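Local atomic coordinates of glycosyl hydrolase (Rhizobium leguminosarum bv. trifolii, PDB entry 5NDX), a protein that probably hydrolyses O-glycosidic bonds as a family 39 glycosidase, being a bacterial orthologue of human alpha-L-iduronidase. Residues L398-R401 against V407-S410; A14-N19 against Q294-I299; S368-A373 against Q490-L495. The protein carries 2 engineered substitutions. All blocks are in the same frame, centred on the assembly; numbering follows the deposited sequence.

All three contacts involve the beta domain that accompanies the TIM barrel. Contact 1 is a hairpin inside the mixed sheet, made by neighbouring strands 395-401 and 407-413. Contact 2, with its centre about 12 Å away, ties the chain after strand 13-15 to helix 282-300, which runs from barrel strand 261-263 to barrel strand 307-310; Phe18 CD2 packs 3.7 Å from Thr400 CG2. Contact 3, centred about 14 Å from contact 1, sets helix 364-372 against the lead-in to strand 493-503 of the same sheet. Contact 2 closes before the others open, whereas contact 1 is nested within contact 3; only contact 2 brings in a barrel helix, while contacts 1 and 3 both reach the mixed sheet.

Contact 1 (L398-R401 against V407-S410). Unlike the reference sequence in segment 407-410: Val407 (reference Leu).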
ATOM      1  N   LEU A 398      -1.742 -17.829  -1.585  1.00 32.86           N
ATOM      2  CA  LEU A 398      -0.456 -17.363  -2.172  1.00 32.28           C
ATOM      3  C   LEU A 398       0.639 -18.055  -1.347  1.00 32.31           C
ATOM      4  O   LEU A 398       0.958 -17.619  -0.237  1.00 31.60           O
ATOM      5  CB  LEU A 398      -0.307 -15.842  -2.114  1.00 33.26           C
ATOM      6  CG  LEU A 398      -1.381 -15.033  -2.879  1.00 34.40           C
ATOM      7  CD1 LEU A 398      -1.374 -13.594  -2.424  1.00 34.31           C
ATOM      8  CD2 LEU A 398      -1.145 -15.121  -4.392  1.00 35.66           C
ATOM      9  N   PRO A 399       1.201 -19.151  -1.870  1.00 31.59           N
ATOM     10  CA  PRO A 399       2.130 -19.966  -1.130  1.00 32.47           C
ATOM     11  C   PRO A 399       3.531 -19.690  -1.595  1.00 34.30           C
ATOM     12  O   PRO A 399       3.825 -19.931  -2.759  1.00 35.24           O
ATOM     13  CB  PRO A 399       1.695 -21.384  -1.479  1.00 32.95           C
ATOM     14  CG  PRO A 399       1.183 -21.265  -2.876  1.00 34.08           C
ATOM     15  CD  PRO A 399       0.771 -19.814  -3.117  1.00 33.08           C
ATOM     16  N   THR A 400       4.358 -19.098  -0.721  1.00 34.07           N
ATOM     17  CA  THR A 400       5.694 -18.660  -1.103  1.00 33.55           C
ATOM     18  C   THR A 400       6.772 -19.228  -0.191  1.00 34.43           C
ATOM     19  O   THR A 400       6.527 -19.497   0.981  1.00 34.42           O
ATOM     20  CB  THR A 400       5.849 -17.130  -1.146  1.00 32.57           C
ATOM     21  OG1 THR A 400       5.749 -16.589   0.177  1.00 32.08           O
ATOM     22  CG2 THR A 400       4.845 -16.504  -2.090  1.00 31.13           C
ATOM     23  N   ARG A 401       7.957 -19.393  -0.761  1.00 34.53           N
ATOM     24  CA  ARG A 401       9.200 -19.723  -0.013  1.00 36.24           C
ATOM     25  C   ARG A 401       9.963 -18.434   0.251  1.00 34.11           C
ATOM     26  O   ARG A 401      10.086 -17.583  -0.623  1.00 33.19           O
ATOM     27  CB  ARG A 401      10.087 -20.694  -0.808  1.00 37.17           C
ATOM     28  CG  ARG A 401      11.248 -21.397  -0.052  1.00 42.57           C
ATOM     29  CD  ARG A 401      12.113 -22.197  -1.065  1.00 43.71           C
ATOM     30  NE  ARG A 401      12.754 -21.244  -1.988  1.00 51.47           N
ATOM     31  CZ  ARG A 401      13.426 -21.512  -3.128  1.00 53.24           C
ATOM     32  NH1 ARG A 401      13.573 -22.763  -3.558  1.00 45.76           N
ATOM     33  NH2 ARG A 401      13.950 -20.468  -3.851  1.00 52.09           N
ATOM     34  N   VAL A 407       8.516 -20.649   4.855  1.00 35.91           N
ATOM     35  CA  VAL A 407       7.444 -20.230   3.979  1.00 34.67           C
ATOM     36  C   VAL A 407       6.654 -19.071   4.562  1.00 32.40           C
ATOM     37  O   VAL A 407       6.627 -18.870   5.769  1.00 32.14           O
ATOM     38  CB  VAL A 407       6.524 -21.404   3.575  1.00 37.36           C
ATOM     39  CG1 VAL A 407       7.353 -22.495   2.910  1.00 38.46           C
ATOM     40  CG2 VAL A 407       5.753 -21.965   4.759  1.00 37.80           C
ATOM     41  N   SER A 408       6.045 -18.308   3.658  1.00 30.79           N
ATOM     42  CA  SER A 408       5.055 -17.327   3.970  1.00 30.87           C
ATOM     43  C   SER A 408       3.888 -17.614   3.062  1.00 29.37           C
ATOM     44  O   SER A 408       4.011 -17.592   1.819  1.00 28.17           O
ATOM     45  CB  SER A 408       5.569 -15.911   3.717  1.00 31.86           C
ATOM     46  OG  SER A 408       4.556 -14.945   4.041  1.00 31.59           O
ATOM     47  N   ILE A 409       2.742 -17.851   3.684  1.00 28.62           N
ATOM     48  CA  ILE A 409       1.524 -18.222   2.975  1.00 28.73           C
ATOM     49  C   ILE A 409       0.377 -17.276   3.343  1.00 29.47           C
ATOM     50  O   ILE A 409       0.072 -17.116   4.537  1.00 30.06           O
ATOM     51  CB  ILE A 409       1.114 -19.629   3.360  1.00 29.12           C
ATOM     52  CG1 ILE A 409       2.173 -20.643   2.930  1.00 29.52           C
ATOM     53  CG2 ILE A 409      -0.251 -20.003   2.735  1.00 30.33           C
ATOM     54  CD1 ILE A 409       2.099 -21.914   3.721  1.00 30.54           C
ATOM     55  N   SER A 410      -0.233 -16.645   2.343  1.00 28.91           N
ATOM     56  CA  SER A 410      -1.461 -15.899   2.537  1.00 29.44           C
ATOM     57  C   SER A 410      -2.624 -16.846   2.254  1.00 29.55           C
ATOM     58  O   SER A 410      -2.723 -17.413   1.160  1.00 30.52           O
ATOM     59  CB  SER A 410      -1.535 -14.693   1.629  1.00 28.23           C
ATOM     60  OG  SER A 410      -0.537 -13.751   1.936  1.00 28.33           O
TER
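Segments 398-401 and 407-410 run antiparallel at 169°, their axes 4.7 Å apart at closest approach, and form a beta hairpin whose strands are neighbours in the mixed sheet of the beta domain. Leu398-Ser410 and Thr400-Ser408 are hydrogen-bonded pairs; Pro399-Ile409 and Arg401-Val407 are non-hydrogen-bonded pairs. The evidence is two reciprocal sets of backbone bonds, among them Leu398 N to Ser410 O at 2.9 Å and Ser408 N to Thr400 O at 3.0 Å. Pro399, which has no N-H to give, sits at a non-hydrogen-bonded position, where its nitrogen faces away from the partner strand. Here the Ile409 CA-H supplements the pairing by approaching Leu398 O at 3.3 Å.

Side chains alternate between the two faces. Leu398, Thr400, Ser408 and Ser410 share one: Leu398 CB lies 4.1 Å from Ser410 CB, and the leucine side chain continues toward helix 282-300, touching Glu293 and Asp296. Both serine hydroxyls turn to Gln521 on strand 518-526, Ser410 OG to OE1 and Ser408 OG to NE2. The other face carries Pro399, Arg401, Ile409 and Val407, the last a replacement for the leucine of the reference sequence. Ile409 CG1 lies 4.1 Å from Pro399 CA.

Thr400 places OG1 between its backbone N and carbonyl carbon (chi1 67°), which turns the hydroxyl toward the partner strand; OG1 is also hydrogen-bonded to Gly376 N. Ser408 O thus accepts two bonds from one residue: Thr400 N arrives 31° out of the carbonyl plane, while Thr400 OG1 lies in that plane on a lone pair, at 2.6 Å.

Contact 2 (A14-N19 against Q294-I299); sequences AVRPFN and QHDRRI. With SO4 (sulfate ion), chain K; SO4 (sulfate ion), chain E.
Asp296 OD1 takes a hydrogen bond from Arg16 NH1 at 2.9 Å and another from a water at 2.7 Å, and that water also donates to Asn19 O. Arg16 completes an end-on, two-nitrogen salt bridge through NH2 to Asp296 OD2, 2.8 Å long and almost straight at 175°. Both oxygens lie close to the guanidinium plane, but the carboxylate is twisted by 39° against it: OD1 is met on its syn side but tilted out of the carboxylate plane, and OD2 from above that plane.

The extended arginine chain from CG to NE carries the guanidinium across to the helix. Its other edge meets a sulfate, probably from the crystallisation liquor; Arg16 NH2 donates to its O4 at 2.8 Å. Two anions thus flank the group near its plane and should limit its rotation. Phe18 crosses the aspartate roughly at a right angle, CE1 lying 3.6 Å from Asp296 OD1; CG anti to the backbone N (chi1 -174°) extends the ring toward the helix, and its other neighbours include Leu375 and Val379.

Backbone bonds of Val15 and Arg16 with Val379 hold this segment beside strand 378-385. The arrangement is a salt bridge between domains, joining the beta domain to helix 282-300 of the TIM barrel.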
ATOM      1  N   ALA A  14       9.898 -25.420  -6.002  1.00 44.92           N
ATOM      2  CA  ALA A  14       9.733 -24.109  -6.621  1.00 46.42           C
ATOM      3  C   ALA A  14       8.985 -24.227  -7.930  1.00 48.05           C
ATOM      4  O   ALA A  14       9.294 -25.082  -8.737  1.00 49.18           O
ATOM      5  CB  ALA A  14      11.106 -23.478  -6.860  1.00 46.59           C
ATOM      6  N   VAL A  15       7.956 -23.405  -8.114  1.00 47.33           N
ATOM      7  CA  VAL A  15       7.148 -23.406  -9.323  1.00 47.41           C
ATOM      8  C   VAL A  15       7.574 -22.275 -10.270  1.00 47.15           C
ATOM      9  O   VAL A  15       7.666 -22.493 -11.462  1.00 49.75           O
ATOM     10  CB  VAL A  15       5.634 -23.302  -9.000  1.00 50.65           C
ATOM     11  CG1 VAL A  15       4.789 -23.221 -10.274  1.00 51.94           C
ATOM     12  CG2 VAL A  15       5.180 -24.511  -8.198  1.00 50.45           C
ATOM     13  N   ARG A  16       7.792 -21.068  -9.730  1.00 44.83           N
ATOM     14  CA  ARG A  16       8.138 -19.877 -10.475  1.00 42.08           C
ATOM     15  C   ARG A  16       8.543 -18.746  -9.493  1.00 42.74           C
ATOM     16  O   ARG A  16       8.276 -18.836  -8.292  1.00 40.15           O
ATOM     17  CB  ARG A  16       6.949 -19.434 -11.353  1.00 43.32           C
ATOM     18  CG  ARG A  16       5.646 -19.254 -10.618  1.00 43.74           C
ATOM     19  CD  ARG A  16       4.590 -18.569 -11.499  1.00 45.12           C
ATOM     20  NE  ARG A  16       3.342 -18.647 -10.768  1.00 44.59           N
ATOM     21  CZ  ARG A  16       2.728 -17.669 -10.086  1.00 43.14           C
ATOM     22  NH1 ARG A  16       3.150 -16.424 -10.073  1.00 41.13           N
ATOM     23  NH2 ARG A  16       1.633 -17.986  -9.436  1.00 42.69           N
ATOM     24  N   PRO A  17       9.185 -17.686  -9.995  1.00 40.81           N
ATOM     25  CA  PRO A  17       9.393 -16.526  -9.144  1.00 41.68           C
ATOM     26  C   PRO A  17       8.064 -15.874  -8.725  1.00 40.77           C
ATOM     27  O   PRO A  17       7.041 -16.066  -9.368  1.00 39.93           O
ATOM     28  CB  PRO A  17      10.185 -15.549 -10.041  1.00 43.22           C
ATOM     29  CG  PRO A  17      10.662 -16.361 -11.231  1.00 41.98           C
ATOM     30  CD  PRO A  17       9.626 -17.439 -11.384  1.00 42.46           C
ATOM     31  N   PHE A  18       8.094 -15.165  -7.608  1.00 38.05           N
ATOM     32  CA  PHE A  18       6.934 -14.452  -7.104  1.00 37.36           C
ATOM     33  C   PHE A  18       7.359 -13.026  -6.864  1.00 37.05           C
ATOM     34  O   PHE A  18       8.344 -12.797  -6.175  1.00 36.58           O
ATOM     35  CB  PHE A  18       6.454 -15.048  -5.775  1.00 35.10           C
ATOM     36  CG  PHE A  18       5.185 -14.446  -5.305  1.00 33.51           C
ATOM     37  CD1 PHE A  18       3.989 -14.724  -5.980  1.00 31.53           C
ATOM     38  CD2 PHE A  18       5.188 -13.519  -4.270  1.00 32.69           C
ATOM     39  CE1 PHE A  18       2.810 -14.148  -5.556  1.00 32.79           C
ATOM     40  CE2 PHE A  18       4.015 -12.951  -3.852  1.00 32.56           C
ATOM     41  CZ  PHE A  18       2.828 -13.245  -4.505  1.00 31.73           C
ATOM     42  N   ASN A  19       6.621 -12.082  -7.423  1.00 37.44           N
ATOM     43  CA  ASN A  19       6.807 -10.690  -7.122  1.00 37.12           C
ATOM     44  C   ASN A  19       5.639 -10.138  -6.326  1.00 35.21           C
ATOM     45  O   ASN A  19       4.466 -10.472  -6.594  1.00 32.01           O
ATOM     46  CB  ASN A  19       6.942  -9.902  -8.398  1.00 42.78           C
ATOM     47  CG  ASN A  19       8.288 -10.151  -9.087  1.00 47.86           C
ATOM     48  OD1 ASN A  19       8.251 -11.061  -9.912  1.00 55.21           O
ATOM     49  N   GLN A 294      -6.142 -13.101  -7.923  1.00 32.18           N
ATOM     50  CA  GLN A 294      -6.676 -13.227  -9.265  1.00 33.55           C
ATOM     51  C   GLN A 294      -5.686 -12.730 -10.341  1.00 34.05           C
ATOM     52  O   GLN A 294      -5.548 -13.350 -11.403  1.00 32.80           O
ATOM     53  CB  GLN A 294      -7.999 -12.458  -9.413  1.00 34.49           C
ATOM     54  CG  GLN A 294      -9.180 -13.078  -8.689  1.00 34.92           C
ATOM     55  CD  GLN A 294     -10.352 -12.105  -8.529  1.00 36.13           C
ATOM     56  OE1 GLN A 294     -10.236 -10.912  -8.722  1.00 38.29           O
ATOM     57  NE2 GLN A 294     -11.451 -12.614  -8.101  1.00 39.68           N
ATOM     58  N   HIS A 295      -5.043 -11.599 -10.100  1.00 32.44           N
ATOM     59  CA  HIS A 295      -4.029 -11.130 -11.032  1.00 32.82           C
ATOM     60  C   HIS A 295      -2.852 -12.125 -11.124  1.00 34.80           C
ATOM     61  O   HIS A 295      -2.354 -12.405 -12.216  1.00 33.24           O
ATOM     62  CB  HIS A 295      -3.517  -9.741 -10.634  1.00 33.03           C
ATOM     63  CG  HIS A 295      -4.425  -8.644 -11.047  1.00 32.93           C
ATOM     64  ND1 HIS A 295      -5.597  -8.366 -10.378  1.00 33.12           N
ATOM     65  CD2 HIS A 295      -4.339  -7.747 -12.067  1.00 33.18           C
ATOM     66  CE1 HIS A 295      -6.210  -7.359 -10.983  1.00 33.56           C
ATOM     67  NE2 HIS A 295      -5.463  -6.961 -12.005  1.00 33.36           N
ATOM     68  N   ASP A 296      -2.419 -12.656  -9.989  1.00 32.66           N
ATOM     69  CA  ASP A 296      -1.331 -13.611  -9.985  1.00 34.50           C
ATOM     70  C   ASP A 296      -1.705 -14.905 -10.753  1.00 34.80           C
ATOM     71  O   ASP A 296      -0.935 -15.367 -11.604  1.00 35.51           O
ATOM     72  CB  ASP A 296      -0.886 -13.945  -8.559  1.00 34.24           C
ATOM     73  CG  ASP A 296       0.390 -14.781  -8.530  1.00 36.62           C
ATOM     74  OD1 ASP A 296       1.486 -14.323  -8.947  1.00 36.62           O
ATOM     75  OD2 ASP A 296       0.283 -15.902  -8.067  1.00 39.32           O
ATOM     76  N   ARG A 297      -2.872 -15.453 -10.468  1.00 32.91           N
ATOM     77  CA  ARG A 297      -3.281 -16.720 -11.033  1.00 34.62           C
ATOM     78  C   ARG A 297      -3.743 -16.610 -12.520  1.00 35.48           C
ATOM     79  O   ARG A 297      -3.475 -17.495 -13.303  1.00 35.83           O
ATOM     80  CB  ARG A 297      -4.365 -17.325 -10.172  1.00 36.41           C
ATOM     81  CG  ARG A 297      -4.998 -18.611 -10.730  1.00 38.81           C
ATOM     82  CD  ARG A 297      -5.913 -19.278  -9.723  1.00 38.35           C
ATOM     83  NE  ARG A 297      -6.760 -18.276  -9.040  1.00 39.27           N
ATOM     84  CZ  ARG A 297      -7.878 -17.738  -9.521  1.00 39.38           C
ATOM     85  NH1 ARG A 297      -8.403 -18.151 -10.666  1.00 39.39           N
ATOM     86  NH2 ARG A 297      -8.499 -16.805  -8.827  1.00 38.80           N
ATOM     87  N   ARG A 298      -4.416 -15.546 -12.895  1.00 35.36           N
ATOM     88  CA  ARG A 298      -5.026 -15.419 -14.219  1.00 36.57           C
ATOM     89  C   ARG A 298      -4.203 -14.612 -15.211  1.00 39.57           C
ATOM     90  O   ARG A 298      -4.427 -14.737 -16.427  1.00 41.01           O
ATOM     91  CB  ARG A 298      -6.427 -14.789 -14.112  1.00 37.40           C
ATOM     92  CG  ARG A 298      -7.399 -15.637 -13.291  1.00 38.38           C
ATOM     93  CD  ARG A 298      -8.838 -15.070 -13.243  1.00 39.07           C
ATOM     94  NE  ARG A 298      -9.323 -14.912 -14.605  1.00 39.37           N
ATOM     95  CZ  ARG A 298     -10.187 -14.006 -15.053  1.00 39.98           C
ATOM     96  NH1 ARG A 298     -10.794 -13.141 -14.264  1.00 39.85           N
ATOM     97  NH2 ARG A 298     -10.428 -13.938 -16.341  1.00 41.99           N
ATOM     98  N   ILE A 299      -3.299 -13.741 -14.730  1.00 36.97           N
ATOM     99  CA  ILE A 299      -2.493 -12.958 -15.637  1.00 37.11           C
ATOM    100  C   ILE A 299      -1.001 -13.391 -15.604  1.00 39.23           C
ATOM    101  O   ILE A 299      -0.429 -13.714 -16.652  1.00 36.54           O
ATOM    102  CB  ILE A 299      -2.653 -11.438 -15.446  1.00 37.09           C
ATOM    103  CG1 ILE A 299      -4.122 -11.032 -15.583  1.00 38.19           C
ATOM    104  CG2 ILE A 299      -1.882 -10.695 -16.540  1.00 37.91           C
ATOM    105  CD1 ILE A 299      -4.379  -9.533 -15.417  1.00 38.22           C
TER
HETATM  106  S   SO4 K 710       1.320 -21.438 -10.296  1.00 95.03           S
HETATM  107  O1  SO4 K 710       1.355 -22.697  -9.481  1.00 93.56           O
HETATM  108  O2  SO4 K 710       0.853 -21.690 -11.692  1.00102.54           O
HETATM  109  O3  SO4 K 710       2.674 -20.852 -10.398  1.00 93.26           O
HETATM  110  O4  SO4 K 710       0.424 -20.476  -9.600  1.00 84.71           O
HETATM  111  S   SO4 E 704      -7.308 -20.816 -13.087  1.00126.32           S
HETATM  112  O1  SO4 E 704      -8.185 -21.723 -12.317  1.00125.60           O
HETATM  113  O2  SO4 E 704      -5.890 -21.131 -12.777  1.00120.82           O
HETATM  114  O3  SO4 E 704      -7.562 -20.998 -14.536  1.00140.70           O
HETATM  115  O4  SO4 E 704      -7.632 -19.415 -12.749  1.00125.59           O
HETATM  116  O   HOH W   1       3.487 -12.539  -8.583  1.00 42.74           O

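Contact 3 (S368-A373 against Q490-L495)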
ATOM      1  N   SER A 368      -3.920  -5.385   5.820  1.00 29.08           N
ATOM      2  CA  SER A 368      -3.860  -6.425   4.818  1.00 30.30           C
ATOM      3  C   SER A 368      -2.496  -6.353   4.079  1.00 30.88           C
ATOM      4  O   SER A 368      -1.906  -7.391   3.796  1.00 29.23           O
ATOM      5  CB  SER A 368      -4.996  -6.331   3.801  1.00 29.32           C
ATOM      6  OG  SER A 368      -4.968  -5.053   3.205  1.00 31.87           O
ATOM      7  N   MET A 369      -2.055  -5.139   3.751  1.00 29.88           N
ATOM      8  CA  MET A 369      -0.760  -4.933   3.094  1.00 31.91           C
ATOM      9  C   MET A 369       0.437  -5.260   3.968  1.00 31.05           C
ATOM     10  O   MET A 369       1.466  -5.744   3.445  1.00 31.34           O
ATOM     11  CB  MET A 369      -0.674  -3.525   2.502  1.00 33.50           C
ATOM     12  CG  MET A 369      -1.719  -3.348   1.393  1.00 35.34           C
ATOM     13  SD  MET A 369      -1.650  -1.709   0.721  1.00 40.26           S
ATOM     14  CE  MET A 369      -0.657  -1.969  -0.731  1.00 43.55           C
ATOM     15  N   GLU A 370       0.305  -5.068   5.273  1.00 30.82           N
ATOM     16  CA  GLU A 370       1.302  -5.557   6.223  1.00 31.57           C
ATOM     17  C   GLU A 370       1.510  -7.069   6.155  1.00 30.77           C
ATOM     18  O   GLU A 370       2.650  -7.529   6.150  1.00 30.47           O
ATOM     19  CB  GLU A 370       0.972  -5.174   7.671  1.00 33.48           C
ATOM     20  CG  GLU A 370       1.102  -3.685   7.959  1.00 38.78           C
ATOM     21  CD  GLU A 370       0.906  -3.294   9.454  1.00 40.22           C
ATOM     22  OE1 GLU A 370       1.825  -3.423  10.312  1.00 41.64           O
ATOM     23  OE2 GLU A 370      -0.190  -2.826   9.766  1.00 41.69           O
ATOM     24  N   LEU A 371       0.415  -7.827   6.109  1.00 29.10           N
ATOM     25  CA  LEU A 371       0.483  -9.242   5.971  1.00 29.99           C
ATOM     26  C   LEU A 371       1.057  -9.654   4.639  1.00 29.06           C
ATOM     27  O   LEU A 371       1.935 -10.510   4.584  1.00 29.06           O
ATOM     28  CB  LEU A 371      -0.879  -9.923   6.199  1.00 30.80           C
ATOM     29  CG  LEU A 371      -1.202 -10.315   7.638  1.00 32.84           C
ATOM     30  CD1 LEU A 371      -1.169  -9.155   8.565  1.00 35.17           C
ATOM     31  CD2 LEU A 371      -2.587 -10.935   7.743  1.00 34.23           C
ATOM     32  N   LEU A 372       0.528  -9.094   3.574  1.00 27.59           N
ATOM     33  CA  LEU A 372       0.992  -9.438   2.222  1.00 29.04           C
ATOM     34  C   LEU A 372       2.502  -9.090   1.995  1.00 29.55           C
ATOM     35  O   LEU A 372       3.189  -9.750   1.190  1.00 29.96           O
ATOM     36  CB  LEU A 372       0.119  -8.748   1.162  1.00 28.73           C
ATOM     37  CG  LEU A 372      -1.343  -9.182   1.086  1.00 29.40           C
ATOM     38  CD1 LEU A 372      -2.172  -8.197   0.296  1.00 31.06           C
ATOM     39  CD2 LEU A 372      -1.437 -10.517   0.416  1.00 30.52           C
ATOM     40  N   ALA A 373       2.998  -8.095   2.729  1.00 28.47           N
ATOM     41  CA  ALA A 373       4.366  -7.637   2.598  1.00 29.03           C
ATOM     42  C   ALA A 373       5.348  -8.714   3.035  1.00 30.25           C
ATOM     43  O   ALA A 373       6.477  -8.662   2.604  1.00 29.67           O
ATOM     44  CB  ALA A 373       4.588  -6.400   3.435  1.00 28.57           C
ATOM     45  N   GLN A 490      -5.597  -2.476  16.509  1.00 30.58           N
ATOM     46  CA  GLN A 490      -5.312  -2.085  15.139  1.00 31.04           C
ATOM     47  C   GLN A 490      -4.141  -2.836  14.537  1.00 31.58           C
ATOM     48  O   GLN A 490      -3.990  -2.824  13.316  1.00 31.86           O
ATOM     49  CB  GLN A 490      -4.994  -0.591  15.009  1.00 31.67           C
ATOM     50  CG  GLN A 490      -3.556  -0.183  15.396  1.00 31.44           C
ATOM     51  CD  GLN A 490      -3.281   1.308  15.349  1.00 31.41           C
ATOM     52  OE1 GLN A 490      -2.116   1.764  15.584  1.00 36.18           O
ATOM     53  NE2 GLN A 490      -4.268   2.080  15.054  1.00 29.06           N
ATOM     54  N   GLU A 491      -3.321  -3.466  15.383  1.00 32.31           N
ATOM     55  CA  GLU A 491      -2.103  -4.124  14.924  1.00 33.22           C
ATOM     56  C   GLU A 491      -2.372  -5.541  14.425  1.00 31.56           C
ATOM     57  O   GLU A 491      -3.133  -6.281  15.053  1.00 30.93           O
ATOM     58  CB  GLU A 491      -1.041  -4.194  16.040  1.00 34.69           C
ATOM     59  CG  GLU A 491      -0.592  -2.843  16.635  1.00 35.21           C
ATOM     60  CD  GLU A 491      -0.119  -1.811  15.619  1.00 36.84           C
ATOM     61  OE1 GLU A 491       0.301  -2.193  14.484  1.00 36.32           O
ATOM     62  OE2 GLU A 491      -0.128  -0.583  15.987  1.00 39.86           O
ATOM     63  N   PRO A 492      -1.730  -5.933  13.313  1.00 31.87           N
ATOM     64  CA  PRO A 492      -1.890  -7.323  12.810  1.00 32.32           C
ATOM     65  C   PRO A 492      -1.676  -8.290  13.969  1.00 31.90           C
ATOM     66  O   PRO A 492      -0.629  -8.278  14.634  1.00 31.94           O
ATOM     67  CB  PRO A 492      -0.783  -7.440  11.779  1.00 32.99           C
ATOM     68  CG  PRO A 492      -0.668  -6.069  11.236  1.00 31.96           C
ATOM     69  CD  PRO A 492      -0.906  -5.131  12.404  1.00 31.20           C
ATOM     70  N   ALA A 493      -2.696  -9.070  14.228  1.00 30.68           N
ATOM     71  CA  ALA A 493      -2.806  -9.840  15.435  1.00 31.30           C
ATOM     72  C   ALA A 493      -2.420 -11.304  15.244  1.00 30.59           C
ATOM     73  O   ALA A 493      -2.814 -11.955  14.268  1.00 27.69           O
ATOM     74  CB  ALA A 493      -4.269  -9.788  15.908  1.00 31.87           C
ATOM     75  N   LEU A 494      -1.712 -11.834  16.231  1.00 30.45           N
ATOM     76  CA  LEU A 494      -1.502 -13.273  16.325  1.00 31.05           C
ATOM     77  C   LEU A 494      -2.801 -14.026  16.674  1.00 31.10           C
ATOM     78  O   LEU A 494      -3.434 -13.788  17.699  1.00 32.09           O
ATOM     79  CB  LEU A 494      -0.430 -13.576  17.388  1.00 33.07           C
ATOM     80  CG  LEU A 494       0.990 -13.113  16.941  1.00 33.83           C
ATOM     81  CD1 LEU A 494       1.995 -13.109  18.082  1.00 36.99           C
ATOM     82  CD2 LEU A 494       1.515 -13.970  15.812  1.00 34.07           C
ATOM     83  N   LEU A 495      -3.139 -14.983  15.837  1.00 30.38           N
ATOM     84  CA  LEU A 495      -4.308 -15.805  15.985  1.00 32.23           C
ATOM     85  C   LEU A 495      -4.125 -16.725  17.198  1.00 33.10           C
ATOM     86  O   LEU A 495      -5.073 -16.973  17.948  1.00 31.94           O
ATOM     87  CB  LEU A 495      -4.546 -16.622  14.701  1.00 32.12           C
ATOM     88  CG  LEU A 495      -5.774 -17.540  14.718  1.00 33.53           C
ATOM     89  CD1 LEU A 495      -7.093 -16.768  14.763  1.00 33.19           C
ATOM     90  CD2 LEU A 495      -5.731 -18.452  13.492  1.00 34.57           C
TER
HETATM   91  O   HOH W   2       2.500  -3.400  12.888  1.00 36.87           O
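Pro492 presses its ring against two successive residues of helix 364-372, and this is the close-packed part of the contact, apolar on the Leu371 side. Leu371 CD1 lies 3.7 Å from Pro492 CB, the two side chains lying alongside with their ends pointing opposite ways, and the leucine also rests on Ile445 of strand 436-445. Glu370 meets the same ring crosswise, at about a right angle. Its carboxylate lies along the CG-CD side of the proline, with Glu370 OE2 3.6 Å from Pro492 CD. The glutamate chain is extended beyond CG (chi2 -174°), which carries the carboxylate out to the CG and CD atoms of Pro492.

Beyond the ring the contact becomes looser, and is bridged by a water. No direct hydrogen bond joins the segments; instead the water donates to Glu370 OE1 at 2.7 Å and to Glu491 OE1 at 3.0 Å, linking carboxylates whose OE1 atoms stand 4.6 Å apart. Lys362 forms salt bridges with Glu370 OE2 and Glu491 OE1, which probably offsets the repulsion of the two like charges and helps both side chains remain ionised. Ser588 OG is a further hydrogen-bond partner of Glu370 OE1.

On the strand side, backbone pairing of Ala493 with Arg444 and of Leu495 with Leu442 starts strand 493-503 at the margin of the mixed sheet. The contact is therefore helix-to-loop packing, a proline packed against helix 364-372 where the chain enters an edge strand of the beta domain.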